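Local atomic coordinates of probable acetyltransferase (Agrobacterium tumefaciens, PDB entry 2GE3), a protein that probably transfers the acetyl group of bound acetyl coenzyme A to an acceptor substrate, as a GNAT-family acetyltransferase. Residues Phe49-Asp52 against Met53-Asp57; Ala128-Ala131 against Arg132-Ala135. All coordinates share one frame; numbering follows the deposited sequence.

Interaction 1 of 2, residues Phe49-Asp52 against Met53-Asp57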
ATOM      1  N   PHE A  49      18.509  -0.386   0.617  1.00 42.48           N
ATOM      2  CA  PHE A  49      17.408   0.466   0.260  1.00 42.32           C
ATOM      3  C   PHE A  49      17.946   1.897  -0.066  1.00 41.96           C
ATOM      4  O   PHE A  49      17.554   2.489  -1.051  1.00 41.76           O
ATOM      5  CB  PHE A  49      16.383   0.427   1.406  1.00 42.85           C
ATOM      6  CG  PHE A  49      15.547   1.676   1.539  1.00 43.69           C
ATOM      7  CD1 PHE A  49      15.830   2.618   2.506  1.00 45.63           C
ATOM      8  CD2 PHE A  49      14.450   1.893   0.705  1.00 47.59           C
ATOM      9  CE1 PHE A  49      15.049   3.786   2.649  1.00 47.44           C
ATOM     10  CE2 PHE A  49      13.642   3.049   0.828  1.00 44.22           C
ATOM     11  CZ  PHE A  49      13.955   4.000   1.796  1.00 46.79           C
ATOM     12  N   VAL A  50      18.881   2.418   0.722  1.00 41.39           N
ATOM     13  CA  VAL A  50      19.470   3.722   0.402  1.00 41.21           C
ATOM     14  C   VAL A  50      20.335   3.742  -0.854  1.00 41.09           C
ATOM     15  O   VAL A  50      20.233   4.667  -1.631  1.00 40.85           O
ATOM     16  CB  VAL A  50      20.213   4.360   1.581  1.00 41.46           C
ATOM     17  CG1 VAL A  50      20.905   5.621   1.131  1.00 40.24           C
ATOM     18  CG2 VAL A  50      19.219   4.644   2.685  1.00 38.73           C
ATOM     19  N   LEU A  51      21.162   2.713  -1.061  1.00 42.27           N
ATOM     20  CA  LEU A  51      21.920   2.555  -2.330  1.00 41.64           C
ATOM     21  C   LEU A  51      21.003   2.530  -3.544  1.00 40.54           C
ATOM     22  O   LEU A  51      21.262   3.227  -4.483  1.00 39.82           O
ATOM     23  CB  LEU A  51      22.893   1.354  -2.293  1.00 42.02           C
ATOM     24  CG  LEU A  51      24.358   1.624  -1.796  1.00 43.54           C
ATOM     25  CD1 LEU A  51      24.622   2.932  -0.972  1.00 40.93           C
ATOM     26  CD2 LEU A  51      24.918   0.385  -1.085  1.00 40.52           C
ATOM     27  N   ASP A  52      19.922   1.765  -3.481  1.00 41.31           N
ATOM     28  CA  ASP A  52      18.905   1.657  -4.549  1.00 43.19           C
ATOM     29  C   ASP A  52      18.184   2.986  -4.888  1.00 43.80           C
ATOM     30  O   ASP A  52      17.977   3.341  -6.058  1.00 43.77           O
ATOM     31  CB  ASP A  52      17.855   0.636  -4.081  1.00 44.27           C
ATOM     32  CG  ASP A  52      16.894   0.191  -5.184  1.00 49.29           C
ATOM     33  OD1 ASP A  52      17.333  -0.163  -6.310  1.00 55.47           O
ATOM     34  OD2 ASP A  52      15.674   0.140  -4.910  1.00 54.84           O
HETATM   35  N   MSE A  53      17.759   3.700  -3.854  1.00 43.55           N
HETATM   36  CA  MSE A  53      17.151   4.998  -4.028  1.00 44.90           C
HETATM   37  C   MSE A  53      18.064   5.998  -4.767  1.00 43.78           C
HETATM   38  O   MSE A  53      17.630   6.651  -5.712  1.00 42.93           O
HETATM   39  CB  MSE A  53      16.793   5.538  -2.662  1.00 46.02           C
HETATM   40  CG  MSE A  53      15.839   4.587  -1.953  1.00 54.60           C
HETATM   41 SE   MSE A  53      13.979   5.147  -2.264  1.00 70.98          SE
HETATM   42  CE  MSE A  53      13.856   6.310  -0.576  1.00 63.53           C
ATOM     43  N   ILE A  54      19.315   6.118  -4.314  1.00 42.46           N
ATOM     44  CA  ILE A  54      20.285   6.970  -4.946  1.00 42.54           C
ATOM     45  C   ILE A  54      20.454   6.552  -6.428  1.00 44.52           C
ATOM     46  O   ILE A  54      20.447   7.383  -7.319  1.00 45.34           O
ATOM     47  CB  ILE A  54      21.632   6.904  -4.195  1.00 42.88           C
ATOM     48  CG1 ILE A  54      21.475   7.533  -2.806  1.00 41.03           C
ATOM     49  CG2 ILE A  54      22.771   7.545  -5.002  1.00 37.80           C
ATOM     50  CD1 ILE A  54      22.731   7.418  -1.933  1.00 41.42           C
ATOM     51  N   GLU A  55      20.548   5.256  -6.676  1.00 45.83           N
ATOM     52  CA  GLU A  55      20.924   4.757  -7.984  1.00 47.76           C
ATOM     53  C   GLU A  55      19.810   5.012  -8.999  1.00 47.56           C
ATOM     54  O   GLU A  55      20.068   5.446 -10.140  1.00 47.07           O
ATOM     55  CB  GLU A  55      21.366   3.282  -7.892  1.00 47.84           C
ATOM     56  CG  GLU A  55      22.935   3.012  -7.657  1.00 52.30           C
ATOM     57  CD  GLU A  55      23.773   4.006  -6.722  1.00 56.61           C
ATOM     58  OE1 GLU A  55      24.513   4.835  -7.348  1.00 55.38           O
ATOM     59  OE2 GLU A  55      23.764   3.928  -5.421  1.00 51.88           O
ATOM     60  N   ASN A  56      18.583   4.804  -8.532  1.00 47.91           N
ATOM     61  CA  ASN A  56      17.356   5.031  -9.289  1.00 48.92           C
ATOM     62  C   ASN A  56      16.715   6.405  -9.118  1.00 49.68           C
ATOM     63  O   ASN A  56      15.554   6.618  -9.510  1.00 49.95           O
ATOM     64  CB  ASN A  56      16.358   3.956  -8.934  1.00 49.08           C
ATOM     65  CG  ASN A  56      16.922   2.596  -9.171  1.00 50.61           C
ATOM     66  OD1 ASN A  56      17.618   2.376 -10.174  1.00 51.34           O
ATOM     67  ND2 ASN A  56      16.699   1.694  -8.237  1.00 51.16           N
ATOM     68  N   ASP A  57      17.493   7.314  -8.522  1.00 49.67           N
ATOM     69  CA  ASP A  57      17.207   8.729  -8.502  1.00 48.99           C
ATOM     70  C   ASP A  57      15.924   9.151  -7.722  1.00 48.10           C
ATOM     71  O   ASP A  57      15.408  10.257  -7.966  1.00 46.64           O
ATOM     72  CB  ASP A  57      17.241   9.263  -9.951  1.00 50.50           C
ATOM     73  CG  ASP A  57      17.526  10.756 -10.016  1.00 54.48           C
ATOM     74  OD1 ASP A  57      18.517  11.200  -9.383  1.00 57.51           O
ATOM     75  OD2 ASP A  57      16.749  11.500 -10.684  1.00 58.40           O
TER
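Asp-52 O receives the backbone N-H of Asn-56 at 2.9 Å. This bond is one of a ladder of i to i+4 bonds along the last turns of helix 43-55. Ile-54 N reaches Val-50 O at 3.2 Å and almost straight. Glu-55 N reaches Leu-51 O along a more bent path. That same Leu-51 carbonyl also has a side-chain oxygen close by, since Glu-55 folds back until OE2 lies 2.8 Å from Leu-51 O. Two oxygens this near suggest that the acid group may carry a proton. At Asn-56 the chain leaves the helix, and a Schellman motif ends it. Asp-57, with positive phi, is its C-prime residue, and Asp-57 N donates to Ile-54 O at 3.2 Å while His-58 N turns back to Met-53 O. On the exposed side, Asp-52 and Asn-56 sit one turn apart. Asp-52 CG lies opposite its own N (chi1 -168°), which swings OD1 to 2.8 Å from Asn-56 ND2. The carboxylate and amide planes are almost perpendicular, 88° apart. On the inner side, Met-53, a selenomethionine, bends at chi2 and chi3 and curls over Phe-49. Its CG stands over one ring face, 23° off the normal and toward the rim. SE meets the ring obliquely, 4.6 Å from the Phe-49 centroid, a Met-aromatic contact. Its methyl CE reaches the far end of the ring, 3.3 Å from Phe-49 CZ. Both side chains also touch Gln-60 and Asp-74 on the neighbouring strands. Val-50 CG1 meets Ile-54 CD1 at 4.0 Å, and both residues pack on Ile-13.

Interaction 2 of 2, residues Ala128-Ala131 against Arg132-Ala135. With ACO (acetyl coenzyme *a), chain E.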
ATOM      1  N   ALA A 128      -4.471   9.079  13.012  1.00 25.89           N
ATOM      2  CA  ALA A 128      -5.511  10.120  13.181  1.00 26.82           C
ATOM      3  C   ALA A 128      -5.230  11.006  14.394  1.00 27.43           C
ATOM      4  O   ALA A 128      -5.694  12.168  14.474  1.00 27.60           O
ATOM      5  CB  ALA A 128      -6.960   9.561  13.233  1.00 24.55           C
ATOM      6  N   ASP A 129      -4.488  10.454  15.335  1.00 28.24           N
ATOM      7  CA  ASP A 129      -4.123  11.183  16.518  1.00 29.91           C
ATOM      8  C   ASP A 129      -2.728  11.896  16.435  1.00 28.98           C
ATOM      9  O   ASP A 129      -2.337  12.582  17.365  1.00 26.82           O
ATOM     10  CB  ASP A 129      -4.274  10.278  17.750  1.00 31.79           C
ATOM     11  CG  ASP A 129      -3.268   9.091  17.763  1.00 40.40           C
ATOM     12  OD1 ASP A 129      -2.490   8.906  16.784  1.00 45.60           O
ATOM     13  OD2 ASP A 129      -3.252   8.322  18.785  1.00 49.84           O
ATOM     14  N   ASN A 130      -2.034  11.811  15.288  1.00 27.60           N
ATOM     15  CA  ASN A 130      -0.756  12.503  15.130  1.00 26.94           C
ATOM     16  C   ASN A 130      -1.012  13.958  14.696  1.00 26.74           C
ATOM     17  O   ASN A 130      -0.859  14.276  13.511  1.00 25.95           O
ATOM     18  CB  ASN A 130       0.081  11.793  14.077  1.00 25.80           C
ATOM     19  CG  ASN A 130       1.534  12.270  14.041  1.00 23.13           C
ATOM     20  OD1 ASN A 130       1.885  13.310  14.570  1.00 23.68           O
ATOM     21  ND2 ASN A 130       2.401  11.450  13.468  1.00 21.49           N
ATOM     22  N   ALA A 131      -1.462  14.821  15.603  1.00 26.01           N
ATOM     23  CA  ALA A 131      -1.969  16.175  15.131  1.00 26.33           C
ATOM     24  C   ALA A 131      -0.877  17.104  14.554  1.00 25.95           C
ATOM     25  O   ALA A 131      -1.126  17.966  13.656  1.00 27.75           O
ATOM     26  CB  ALA A 131      -2.789  16.880  16.316  1.00 25.66           C
ATOM     27  N   ARG A 132       0.355  16.956  15.067  1.00 22.77           N
ATOM     28  CA  ARG A 132       1.442  17.701  14.551  1.00 22.37           C
ATOM     29  C   ARG A 132       1.780  17.363  13.042  1.00 23.46           C
ATOM     30  O   ARG A 132       2.006  18.294  12.260  1.00 22.41           O
ATOM     31  CB  ARG A 132       2.674  17.578  15.459  1.00 21.81           C
ATOM     32  CG  ARG A 132       3.911  18.054  14.740  1.00 24.69           C
ATOM     33  CD  ARG A 132       5.043  18.337  15.674  1.00 27.45           C
ATOM     34  NE  ARG A 132       4.854  17.424  16.770  1.00 39.09           N
ATOM     35  CZ  ARG A 132       5.588  16.366  16.861  1.00 37.79           C
ATOM     36  NH1 ARG A 132       6.504  16.304  15.926  1.00 49.39           N
ATOM     37  NH2 ARG A 132       5.490  15.484  17.829  1.00 32.21           N
ATOM     38  N   ALA A 133       1.830  16.051  12.690  1.00 21.28           N
ATOM     39  CA  ALA A 133       2.090  15.625  11.328  1.00 21.89           C
ATOM     40  C   ALA A 133       0.934  16.069  10.505  1.00 23.09           C
ATOM     41  O   ALA A 133       1.173  16.661   9.481  1.00 25.00           O
ATOM     42  CB  ALA A 133       2.285  14.036  11.163  1.00 19.87           C
ATOM     43  N   ILE A 134      -0.319  15.791  10.922  1.00 23.00           N
ATOM     44  CA  ILE A 134      -1.450  16.279  10.157  1.00 22.85           C
ATOM     45  C   ILE A 134      -1.407  17.808   9.820  1.00 23.41           C
ATOM     46  O   ILE A 134      -1.597  18.176   8.658  1.00 24.43           O
ATOM     47  CB  ILE A 134      -2.788  15.871  10.806  1.00 22.95           C
ATOM     48  CG1 ILE A 134      -2.969  14.341  10.745  1.00 19.43           C
ATOM     49  CG2 ILE A 134      -3.980  16.540  10.093  1.00 21.13           C
ATOM     50  CD1 ILE A 134      -3.859  13.915  11.871  1.00 18.10           C
ATOM     51  N   ALA A 135      -1.215  18.670  10.832  1.00 22.80           N
ATOM     52  CA  ALA A 135      -1.129  20.120  10.641  1.00 22.84           C
ATOM     53  C   ALA A 135      -0.042  20.504   9.694  1.00 23.14           C
ATOM     54  O   ALA A 135      -0.225  21.450   8.911  1.00 23.81           O
ATOM     55  CB  ALA A 135      -0.877  20.857  11.987  1.00 23.47           C
TER
HETATM   56  N1A ACO E1301      -1.379  20.078  17.132  1.00 27.30           N
HETATM   57  C2A ACO E1301      -1.685  20.855  16.092  1.00 26.45           C
HETATM   58  N3A ACO E1301      -0.720  21.476  15.390  1.00 28.57           N
HETATM   59  C4A ACO E1301       0.585  21.353  15.741  1.00 24.63           C
HETATM   60  C5A ACO E1301       0.982  20.516  16.835  1.00 27.84           C
HETATM   61  C6A ACO E1301      -0.099  19.857  17.559  1.00 28.23           C
HETATM   62  N6A ACO E1301       0.285  19.024  18.613  1.00 27.35           N
HETATM   63  N7A ACO E1301       2.362  20.622  16.995  1.00 25.35           N
HETATM   64  C8A ACO E1301       2.837  21.415  16.034  1.00 23.91           C
HETATM   65  N9A ACO E1301       1.772  21.869  15.321  1.00 27.10           N
HETATM   66  C1B ACO E1301       1.884  22.725  14.168  1.00 26.83           C
HETATM   67  C2B ACO E1301       2.906  23.846  14.258  1.00 28.46           C
HETATM   68  O2B ACO E1301       2.180  24.992  14.755  1.00 29.50           O
HETATM   69  C3B ACO E1301       3.255  23.886  12.763  1.00 32.14           C
HETATM   70  O3B ACO E1301       2.147  24.460  12.051  1.00 39.90           O
HETATM   71  P3B ACO E1301       1.919  26.053  11.730  1.00 43.51           P
HETATM   72  O7A ACO E1301       1.645  26.863  12.992  1.00 49.48           O
HETATM   73  O8A ACO E1301       0.644  25.864  10.904  1.00 46.38           O
HETATM   74  O9A ACO E1301       3.234  26.523  11.201  1.00 45.26           O
HETATM   75  C4B ACO E1301       3.261  22.434  12.283  1.00 29.90           C
HETATM   76  O4B ACO E1301       2.316  21.795  13.133  1.00 28.96           O
HETATM   77  C5B ACO E1301       4.646  21.763  12.503  1.00 29.70           C
HETATM   78  O5B ACO E1301       5.527  22.234  11.495  1.00 21.21           O
HETATM   79  P1A ACO E1301       7.048  21.956  11.449  1.00 26.44           P
HETATM   80  O1A ACO E1301       7.385  22.215  10.029  1.00 29.36           O
HETATM   81  O2A ACO E1301       7.482  22.792  12.634  1.00 29.82           O
HETATM   82  O3A ACO E1301       7.062  20.365  11.773  1.00 24.09           O
HETATM   83  P2A ACO E1301       8.209  19.441  12.299  1.00 25.95           P
HETATM   84  O4A ACO E1301       9.620  19.906  12.118  1.00 28.81           O
HETATM   85  O5A ACO E1301       7.780  19.124  13.706  1.00 23.99           O
HETATM   86  O6A ACO E1301       8.005  18.128  11.328  1.00 24.13           O
HETATM   87  CBP ACO E1301       6.976  15.947  11.735  1.00 26.35           C
HETATM   88  CCP ACO E1301       6.745  17.428  11.385  1.00 20.44           C
HETATM   89  CDP ACO E1301       5.564  15.305  11.950  1.00 19.66           C
HETATM   90  CEP ACO E1301       7.750  15.226  10.633  1.00 22.53           C
HETATM   91  CAP ACO E1301       7.898  15.749  13.005  1.00 25.06           C
HETATM   92  OAP ACO E1301       7.243  16.416  14.055  1.00 23.00           O
HETATM   93  C9P ACO E1301       8.192  14.359  13.498  1.00 24.39           C
HETATM   94  O9P ACO E1301       9.175  13.755  13.069  1.00 26.41           O
HETATM   95  N8P ACO E1301       7.383  13.807  14.423  1.00 22.09           N
HETATM   96  C7P ACO E1301       7.613  12.397  14.815  1.00 18.57           C
HETATM   97  C6P ACO E1301       7.539  11.413  13.666  1.00 19.76           C
HETATM   98  C5P ACO E1301       6.379  11.525  12.706  1.00 19.64           C
HETATM   99  O5P ACO E1301       5.244  11.827  13.062  1.00 23.36           O
HETATM  100  N4P ACO E1301       6.648  11.206  11.433  1.00 24.43           N
HETATM  101  C3P ACO E1301       5.740  11.577  10.367  1.00 29.40           C
HETATM  102  C2P ACO E1301       4.468  10.776  10.496  1.00 42.06           C
HETATM  103  S1P ACO E1301       4.790   9.065  10.141  1.00 51.74           S
HETATM  104  C   ACO E1301       3.234   9.211   9.549  1.00 46.42           C
HETATM  105  O   ACO E1301       2.863  10.306   9.222  1.00 44.11           O
HETATM  106  CH3 ACO E1301       2.476   7.917   9.386  1.00 47.99           C
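The flat amide of Asn-130 carries the methyl of Ala-133 above it, with CB of Ala-133 3.5 Å from CG of Asn-130 and about as far from its OD1 and ND2. OD1 accepts weakly from Ala-133 N at 3.3 Å, the capping bond of helix 131-140; this donor comes from over the same face, not in the plane. ND2 donates to O5P of acetyl coenzyme A at 2.9 Å, nearly straight. With chi1 at -168° the amide extends away from the backbone N, and OD1 faces the first turn. One residue thus caps the helix and holds an amide oxygen of the pantetheine arm; the weak cap and the bond to O5P together probably limit rotation of the group. The guanidinium of Arg-132 meets the ligand hydroxyl OAP at its edge, near its plane. NH1 of Arg-132 lies 2.0 Å from OAP, modelled as a stretched covalent link, which is doubtful. Arg-132 CB stands over the adenine, 3.4 Å from N7A. The methyls of Ala-131 and Ala-135 come from that same face, near N1A and N3A. Along the backbone the helix begins with regular bonds: Ile-134 N to Asn-130 O at 3.0 Å and Ala-135 N to Ala-131 O at 2.9 Å. Ile-134 CD1 packs 3.6 Å from Ala-128 O, and Ile-134 also touches Val-126 and Leu-162. Gly-101, Gly-103 and Ala-104 donate backbone N-H groups to the same ligand. An N-capped helix that follows strand 121-127 and sets its first turn against the cofactor belongs to the acetyl coenzyme A site of the GNAT fold.

From the N terminus, the chain passes strand 9-12 and helix 18-29 before interaction 1, on the last turns of helix 43-55 and the turn leading into strand 60-65. Strands 68-77 and 86-93, helix 102-117 and strand 121-127 follow, and then interaction 2 starts helix 131-140. The two contacts come in series. Neither nests in the other, and, being local, neither closes a long loop. The centres of interaction 1 and interaction 2 are about 29 Å apart, on opposite sides of the chain's centre. The nearest atoms of interaction 1 and interaction 2 are about 18 Å apart. Interaction 1 joins its helix to helix 18-29 and strands 60-65 and 68-77. Interaction 2 joins strands 121-127 and 158-167 to the bound cofactor.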